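PDB 2INV: inulin fructotransferase from Bacillus sp. snu-7, which catalyses the lyase-type breakdown of inulin by intramolecular fructosyl transfer, releasing a cyclic di-fructose. Local coordinates for residues I164-D169 / L187-A192; V267-L272 / I291-I296. All coordinates share one frame; numbering follows the deposited sequence.

How the interactions relate
Both contacts join neighbouring coils of one right-handed parallel beta-helix, and they come in series along the chain: interaction 1 closes before interaction 2 opens. Their centres lie about 25 Å apart on opposite sides of the chain's centre, with nearest atoms about 15 Å apart, so they do not touch. Interaction 1 pairs strand 162-166 with 185-193 on one face of the helix. In interaction 2, strand 266-268 traces back through 243-245, 219-221 and 196-198 to 174-181, a strand lying between the two segments of interaction 1 in sequence. The two contacts thus sample different faces of the solenoid, the first partly solvent-facing, the second buried where three subunits meet.

Interaction 1. Residues I164-D169 / L187-A192; sequences IEVASD and LIVRGA
Ile188 grips strand 164-166 from both of its peptide groups. Its N donates to Ile164 O at 2.9 Å, and its O receives Val166 N at 2.7 Å, so that the two bonds straddle Glu165 in the pattern of parallel strands. The second donor is tilted 26° from the carbonyl plane. Arg190 N then donates to Val166 O, continuing the pairing to the end of the strand. Alpha hydrogens add to these bonds, with Glu165 CA 3.3 Å from Ile188 O.

Apolar contacts line up residue on residue. On the buried face, the two valines lie side by side and point the same way, Val166 CB 3.8 Å from Val189 CG1; with CG1 anti to the backbone N in both (chi1 178° and -175°), their methyls stack in matching order. Ile164 and Leu187 instead cross obliquely, CG2 of the isoleucine meeting CD1 of the leucine at 3.7 Å. Phe140 and Leu145 pack against Ile164, Phe173 against Val166. On the other face the extended Glu165 chain runs alongside Ile188, and OE2 rests 3.7 Å from its CG2; Gln123 holds the remaining carboxylate oxygen, OE1, by a hydrogen bond.

Beyond the strands the chains turn. Asp169 OD1 lies against Gly191 CA at 3.6 Å, where a CB would run into it, which fits a glycine with positive phi. The same aspartate touches Arg134, which contributes to a glycan pocket, and its side chain is about 9 Å from a bound fructose. The register of aliphatic residues on the interior face, Ile164 with Leu187 and Val166 with Val189, is carried on to the next coil by Val209 against Leu187 and Leu211 against Val189: the coil-on-coil stacking of a right-handed parallel beta-helix, with aliphatic ladders filling its interior.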
ATOM      1  N   ILE A 164     -20.541   6.356  -6.904  1.00 12.19           N
ATOM      2  CA  ILE A 164     -20.833   5.979  -5.525  1.00 11.71           C
ATOM      3  C   ILE A 164     -20.768   7.229  -4.669  1.00 12.04           C
ATOM      4  O   ILE A 164     -19.761   7.942  -4.675  1.00 10.89           O
ATOM      5  CB  ILE A 164     -19.800   4.972  -4.985  1.00 12.68           C
ATOM      6  CG1 ILE A 164     -19.934   3.644  -5.726  1.00 11.95           C
ATOM      7  CG2 ILE A 164     -19.997   4.767  -3.482  1.00 12.68           C
ATOM      8  CD1 ILE A 164     -18.853   2.629  -5.377  1.00 12.20           C
ATOM      9  N   GLU A 165     -21.841   7.515  -3.944  1.00 12.31           N
ATOM     10  CA  GLU A 165     -21.848   8.693  -3.091  1.00 12.62           C
ATOM     11  C   GLU A 165     -22.344   8.381  -1.695  1.00 12.72           C
ATOM     12  O   GLU A 165     -23.439   7.844  -1.504  1.00 12.73           O
ATOM     13  CB  GLU A 165     -22.696   9.813  -3.698  1.00 12.88           C
ATOM     14  CG  GLU A 165     -23.019  10.900  -2.703  1.00 14.05           C
ATOM     15  CD  GLU A 165     -23.367  12.222  -3.346  1.00 15.17           C
ATOM     16  OE1 GLU A 165     -23.826  12.227  -4.508  1.00 15.86           O
ATOM     17  OE2 GLU A 165     -23.170  13.266  -2.682  1.00 16.34           O
ATOM     18  N   VAL A 166     -21.520   8.723  -0.714  1.00 13.14           N
ATOM     19  CA  VAL A 166     -21.852   8.491   0.684  1.00 13.98           C
ATOM     20  C   VAL A 166     -22.195   9.840   1.312  1.00 14.46           C
ATOM     21  O   VAL A 166     -21.300  10.618   1.672  1.00 14.48           O
ATOM     22  CB  VAL A 166     -20.666   7.859   1.420  1.00 13.88           C
ATOM     23  CG1 VAL A 166     -21.008   7.658   2.880  1.00 15.40           C
ATOM     24  CG2 VAL A 166     -20.324   6.522   0.763  1.00 13.84           C
ATOM     25  N   ALA A 167     -23.491  10.105   1.455  1.00 14.19           N
ATOM     26  CA  ALA A 167     -23.956  11.376   1.994  1.00 16.08           C
ATOM     27  C   ALA A 167     -24.084  11.495   3.519  1.00 16.92           C
ATOM     28  O   ALA A 167     -24.126  12.609   4.043  1.00 20.32           O
ATOM     29  CB  ALA A 167     -25.277  11.733   1.344  1.00 15.31           C
ATOM     30  N   SER A 168     -24.159  10.377   4.236  1.00 16.98           N
ATOM     31  CA  SER A 168     -24.277  10.445   5.693  1.00 17.26           C
ATOM     32  C   SER A 168     -22.949  10.101   6.341  1.00 16.96           C
ATOM     33  O   SER A 168     -22.123   9.412   5.743  1.00 15.24           O
ATOM     34  CB  SER A 168     -25.355   9.481   6.195  1.00 17.21           C
ATOM     35  OG  SER A 168     -26.568   9.655   5.477  1.00 20.33           O
ATOM     36  N   ASP A 169     -22.741  10.564   7.569  1.00 16.35           N
ATOM     37  CA  ASP A 169     -21.491  10.267   8.249  1.00 16.01           C
ATOM     38  C   ASP A 169     -21.357   8.765   8.314  1.00 14.98           C
ATOM     39  O   ASP A 169     -22.311   8.042   8.624  1.00 14.22           O
ATOM     40  CB  ASP A 169     -21.461  10.904   9.630  1.00 15.96           C
ATOM     41  CG  ASP A 169     -21.510  12.420   9.553  1.00 18.32           C
ATOM     42  OD1 ASP A 169     -21.294  12.965   8.443  1.00 18.32           O
ATOM     43  OD2 ASP A 169     -21.753  13.077  10.588  1.00 19.31           O
ATOM     44  N   LEU A 187     -16.422   8.964  -7.188  1.00 11.70           N
ATOM     45  CA  LEU A 187     -16.678   8.675  -5.783  1.00 12.25           C
ATOM     46  C   LEU A 187     -16.758   9.915  -4.891  1.00 12.10           C
ATOM     47  O   LEU A 187     -15.892  10.788  -4.942  1.00 11.50           O
ATOM     48  CB  LEU A 187     -15.576   7.759  -5.252  1.00 12.19           C
ATOM     49  CG  LEU A 187     -15.614   7.445  -3.762  1.00 13.34           C
ATOM     50  CD1 LEU A 187     -16.724   6.458  -3.487  1.00 11.65           C
ATOM     51  CD2 LEU A 187     -14.274   6.870  -3.330  1.00 12.94           C
ATOM     52  N   ILE A 188     -17.800   9.974  -4.068  1.00 11.80           N
ATOM     53  CA  ILE A 188     -17.996  11.081  -3.139  1.00 11.93           C
ATOM     54  C   ILE A 188     -18.271  10.515  -1.747  1.00 11.98           C
ATOM     55  O   ILE A 188     -19.108   9.630  -1.590  1.00 11.15           O
ATOM     56  CB  ILE A 188     -19.200  11.967  -3.549  1.00 11.01           C
ATOM     57  CG1 ILE A 188     -18.914  12.674  -4.874  1.00 12.53           C
ATOM     58  CG2 ILE A 188     -19.490  12.991  -2.454  1.00 11.65           C
ATOM     59  CD1 ILE A 188     -20.072  13.498  -5.397  1.00 13.16           C
ATOM     60  N   VAL A 189     -17.556  11.008  -0.740  1.00 12.38           N
ATOM     61  CA  VAL A 189     -17.756  10.538   0.629  1.00 12.07           C
ATOM     62  C   VAL A 189     -17.639  11.666   1.653  1.00 12.81           C
ATOM     63  O   VAL A 189     -16.548  12.139   1.967  1.00 13.26           O
ATOM     64  CB  VAL A 189     -16.757   9.426   1.006  1.00 12.19           C
ATOM     65  CG1 VAL A 189     -17.092   8.885   2.387  1.00 11.43           C
ATOM     66  CG2 VAL A 189     -16.808   8.302  -0.018  1.00 12.97           C
ATOM     67  N   ARG A 190     -18.796  12.061   2.169  1.00 12.55           N
ATOM     68  CA  ARG A 190     -18.941  13.123   3.149  1.00 11.84           C
ATOM     69  C   ARG A 190     -18.877  12.577   4.568  1.00 10.99           C
ATOM     70  O   ARG A 190     -19.417  11.522   4.847  1.00  9.15           O
ATOM     71  CB  ARG A 190     -20.288  13.804   2.898  1.00 13.00           C
ATOM     72  CG  ARG A 190     -20.470  15.126   3.588  1.00 13.75           C
ATOM     73  CD  ARG A 190     -21.632  15.860   3.002  1.00 16.00           C
ATOM     74  NE  ARG A 190     -21.524  17.286   3.280  1.00 17.07           N
ATOM     75  CZ  ARG A 190     -21.139  18.194   2.394  1.00 17.52           C
ATOM     76  NH1 ARG A 190     -20.828  17.818   1.167  1.00 15.96           N
ATOM     77  NH2 ARG A 190     -21.059  19.470   2.743  1.00 18.94           N
ATOM     78  N   GLY A 191     -18.229  13.311   5.466  1.00 10.84           N
ATOM     79  CA  GLY A 191     -18.123  12.865   6.845  1.00 11.84           C
ATOM     80  C   GLY A 191     -17.536  11.478   7.011  1.00 12.89           C
ATOM     81  O   GLY A 191     -18.062  10.652   7.755  1.00 13.74           O
ATOM     82  N   ALA A 192     -16.439  11.228   6.306  1.00 13.99           N
ATOM     83  CA  ALA A 192     -15.758   9.939   6.361  1.00 14.66           C
ATOM     84  C   ALA A 192     -14.873   9.860   7.599  1.00 14.54           C
ATOM     85  O   ALA A 192     -14.236  10.833   7.995  1.00 15.02           O
ATOM     86  CB  ALA A 192     -14.926   9.737   5.108  1.00 14.26           C
TER

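Interaction 2. Residues V267-L272 / I291-I296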
ATOM      1  N   VAL A 267       0.771  13.882   2.734  1.00 12.21           N
ATOM      2  CA  VAL A 267       0.792  13.481   1.337  1.00 12.03           C
ATOM      3  C   VAL A 267       2.238  13.096   1.048  1.00 12.43           C
ATOM      4  O   VAL A 267       3.092  13.953   0.793  1.00 13.25           O
ATOM      5  CB  VAL A 267       0.329  14.637   0.438  1.00 11.92           C
ATOM      6  CG1 VAL A 267       0.408  14.241  -1.022  1.00 11.42           C
ATOM      7  CG2 VAL A 267      -1.106  15.011   0.800  1.00 10.72           C
ATOM      8  N   THR A 268       2.491  11.790   1.087  1.00 12.50           N
ATOM      9  CA  THR A 268       3.826  11.247   0.916  1.00 12.36           C
ATOM     10  C   THR A 268       3.936  10.044  -0.019  1.00 12.16           C
ATOM     11  O   THR A 268       3.007   9.245  -0.134  1.00 11.34           O
ATOM     12  CB  THR A 268       4.357  10.798   2.286  1.00 14.16           C
ATOM     13  OG1 THR A 268       4.132  11.834   3.250  1.00 17.83           O
ATOM     14  CG2 THR A 268       5.835  10.462   2.200  1.00 14.39           C
ATOM     15  N   SER A 269       5.092   9.918  -0.668  1.00 11.51           N
ATOM     16  CA  SER A 269       5.364   8.786  -1.551  1.00 11.80           C
ATOM     17  C   SER A 269       4.346   8.638  -2.679  1.00 11.80           C
ATOM     18  O   SER A 269       3.806   7.557  -2.900  1.00 12.42           O
ATOM     19  CB  SER A 269       5.391   7.498  -0.722  1.00 10.45           C
ATOM     20  OG  SER A 269       6.320   7.605   0.339  1.00 14.39           O
ATOM     21  N   ASN A 270       4.089   9.724  -3.397  1.00 12.15           N
ATOM     22  CA  ASN A 270       3.139   9.701  -4.499  1.00 11.52           C
ATOM     23  C   ASN A 270       3.778  10.148  -5.800  1.00 10.99           C
ATOM     24  O   ASN A 270       4.814  10.808  -5.807  1.00 11.56           O
ATOM     25  CB  ASN A 270       1.942  10.616  -4.205  1.00 11.41           C
ATOM     26  CG  ASN A 270       1.133  10.155  -3.012  1.00 12.11           C
ATOM     27  OD1 ASN A 270       0.392   9.171  -3.083  1.00 11.51           O
ATOM     28  ND2 ASN A 270       1.273  10.867  -1.902  1.00 10.96           N
ATOM     29  N   ARG A 271       3.130   9.785  -6.901  1.00 10.27           N
ATOM     30  CA  ARG A 271       3.573  10.160  -8.234  1.00 10.33           C
ATOM     31  C   ARG A 271       2.528  11.105  -8.790  1.00 11.20           C
ATOM     32  O   ARG A 271       1.385  10.712  -8.994  1.00 11.82           O
ATOM     33  CB  ARG A 271       3.697   8.921  -9.128  1.00 10.05           C
ATOM     34  CG  ARG A 271       4.253   9.215 -10.540  1.00 11.56           C
ATOM     35  CD  ARG A 271       3.170   9.650 -11.517  1.00 11.31           C
ATOM     36  NE  ARG A 271       3.725  10.008 -12.822  1.00 11.72           N
ATOM     37  CZ  ARG A 271       3.225   9.598 -13.986  1.00 13.06           C
ATOM     38  NH1 ARG A 271       2.158   8.806 -14.015  1.00 13.19           N
ATOM     39  NH2 ARG A 271       3.790   9.978 -15.126  1.00 10.66           N
ATOM     40  N   LEU A 272       2.915  12.358  -9.005  1.00 11.22           N
ATOM     41  CA  LEU A 272       1.993  13.347  -9.532  1.00 10.84           C
ATOM     42  C   LEU A 272       2.409  13.854 -10.907  1.00 11.67           C
ATOM     43  O   LEU A 272       3.542  14.278 -11.108  1.00 11.50           O
ATOM     44  CB  LEU A 272       1.860  14.539  -8.570  1.00 10.95           C
ATOM     45  CG  LEU A 272       0.914  14.382  -7.371  1.00 11.11           C
ATOM     46  CD1 LEU A 272       1.379  13.242  -6.472  1.00 11.11           C
ATOM     47  CD2 LEU A 272       0.866  15.691  -6.594  1.00 13.69           C
ATOM     48  N   ILE A 291       3.990  17.284   3.230  1.00 10.63           N
ATOM     49  CA  ILE A 291       3.999  16.998   1.798  1.00 11.74           C
ATOM     50  C   ILE A 291       5.449  16.649   1.531  1.00 11.24           C
ATOM     51  O   ILE A 291       6.288  17.536   1.380  1.00 10.76           O
ATOM     52  CB  ILE A 291       3.623  18.236   0.987  1.00 12.30           C
ATOM     53  CG1 ILE A 291       2.394  18.898   1.616  1.00 13.55           C
ATOM     54  CG2 ILE A 291       3.346  17.844  -0.459  1.00 13.77           C
ATOM     55  CD1 ILE A 291       1.146  18.081   1.512  1.00 15.73           C
ATOM     56  N   THR A 292       5.746  15.360   1.456  1.00 11.46           N
ATOM     57  CA  THR A 292       7.123  14.952   1.269  1.00 11.34           C
ATOM     58  C   THR A 292       7.294  13.684   0.449  1.00 10.93           C
ATOM     59  O   THR A 292       6.362  12.890   0.315  1.00  9.18           O
ATOM     60  CB  THR A 292       7.765  14.758   2.653  1.00 12.10           C
ATOM     61  OG1 THR A 292       9.185  14.643   2.530  1.00 12.73           O
ATOM     62  CG2 THR A 292       7.209  13.503   3.323  1.00 12.09           C
ATOM     63  N   ALA A 293       8.498  13.502  -0.086  1.00 10.87           N
ATOM     64  CA  ALA A 293       8.826  12.320  -0.879  1.00 10.76           C
ATOM     65  C   ALA A 293       7.883  12.079  -2.060  1.00 10.96           C
ATOM     66  O   ALA A 293       7.554  10.931  -2.373  1.00 10.28           O
ATOM     67  CB  ALA A 293       8.843  11.093   0.021  1.00  9.50           C
ATOM     68  N   ASN A 294       7.466  13.151  -2.726  1.00 10.75           N
ATOM     69  CA  ASN A 294       6.567  13.034  -3.872  1.00 10.90           C
ATOM     70  C   ASN A 294       7.270  13.473  -5.149  1.00 11.07           C
ATOM     71  O   ASN A 294       8.130  14.356  -5.124  1.00 10.39           O
ATOM     72  CB  ASN A 294       5.337  13.932  -3.695  1.00 11.26           C
ATOM     73  CG  ASN A 294       4.504  13.559  -2.490  1.00 10.85           C
ATOM     74  OD1 ASN A 294       3.833  12.524  -2.471  1.00 11.14           O
ATOM     75  ND2 ASN A 294       4.554  14.400  -1.463  1.00 10.83           N
ATOM     76  N   HIS A 295       6.907  12.858  -6.267  1.00 12.04           N
ATOM     77  CA  HIS A 295       7.480  13.262  -7.543  1.00 12.22           C
ATOM     78  C   HIS A 295       6.422  14.113  -8.211  1.00 11.95           C
ATOM     79  O   HIS A 295       5.326  13.642  -8.518  1.00 12.10           O
ATOM     80  CB  HIS A 295       7.814  12.078  -8.440  1.00 12.45           C
ATOM     81  CG  HIS A 295       8.687  12.440  -9.600  1.00 13.60           C
ATOM     82  ND1 HIS A 295       8.232  13.166 -10.680  1.00 12.75           N
ATOM     83  CD2 HIS A 295       9.968  12.109  -9.883  1.00 13.73           C
ATOM     84  CE1 HIS A 295       9.193  13.258 -11.583  1.00 13.42           C
ATOM     85  NE2 HIS A 295      10.256  12.624 -11.123  1.00 13.48           N
ATOM     86  N   ILE A 296       6.760  15.375  -8.428  1.00 11.41           N
ATOM     87  CA  ILE A 296       5.832  16.326  -9.013  1.00 12.94           C
ATOM     88  C   ILE A 296       6.293  16.789 -10.387  1.00 12.83           C
ATOM     89  O   ILE A 296       7.238  17.563 -10.516  1.00 13.12           O
ATOM     90  CB  ILE A 296       5.676  17.510  -8.050  1.00 13.20           C
ATOM     91  CG1 ILE A 296       5.410  16.952  -6.646  1.00 14.92           C
ATOM     92  CG2 ILE A 296       4.548  18.424  -8.491  1.00 14.32           C
ATOM     93  CD1 ILE A 296       5.577  17.941  -5.530  1.00 13.11           C
TER
HETATM   94  O   HOH W   1       7.047   9.446  -4.776  1.00 14.13           O
HETATM   95  O   HOH W   2       5.581  12.459 -10.998  1.00 17.77           O
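Asn294 turns its amide into the bend of the preceding coil, between Val267 O and Asn270. Its ND2 donates to Val267 O at 2.7 Å in an almost straight bond (177°), from above the carbonyl plane, while Thr292 N approaches from the opposite face at 3.1 Å. Its OD1 accepts twice from Asn270, from the backbone N at 3.0 Å and from ND2 at 3.1 Å. The two amides lie side by side, their planes only 8° apart. Matching first torsions, with CG anti to the carbonyl carbon in both (chi1 -62° in Asn294), bring them into line. Replacing Asn294 with alanine is likely to leave both Asn270 N and ND2 without this acceptor, and Val267 O with one donor fewer.

Asn270 OD1 in turn accepts from Asn247 N, its ND2 also donates to Val244 O, and Asn332 repeats the grip on Asn294 N and Ile291 O; this is the asparagine ladder of parallel beta-helices. Each rung follows a residue of left-handed conformation, Ser269 or Ala293, that bends the chain between two short strands. Beyond the bend pairing resumes, His295 N donating to Asn270 O and Leu272 N to His295 O at 2.8 Å.

On the interior face Ile291 CD1 packs 3.7 Å from Val267 CB. Two waters link the coils, one donating to Asn270 O and Ala293 O, the other joining Leu272 O to His295 ND1. Further out, Ser269 OG bonds to Ser269 OG of both neighbouring subunits, about 5 Å from a bound phosphonate, and His295 NE2 bonds to Glu288 O of the second subunit.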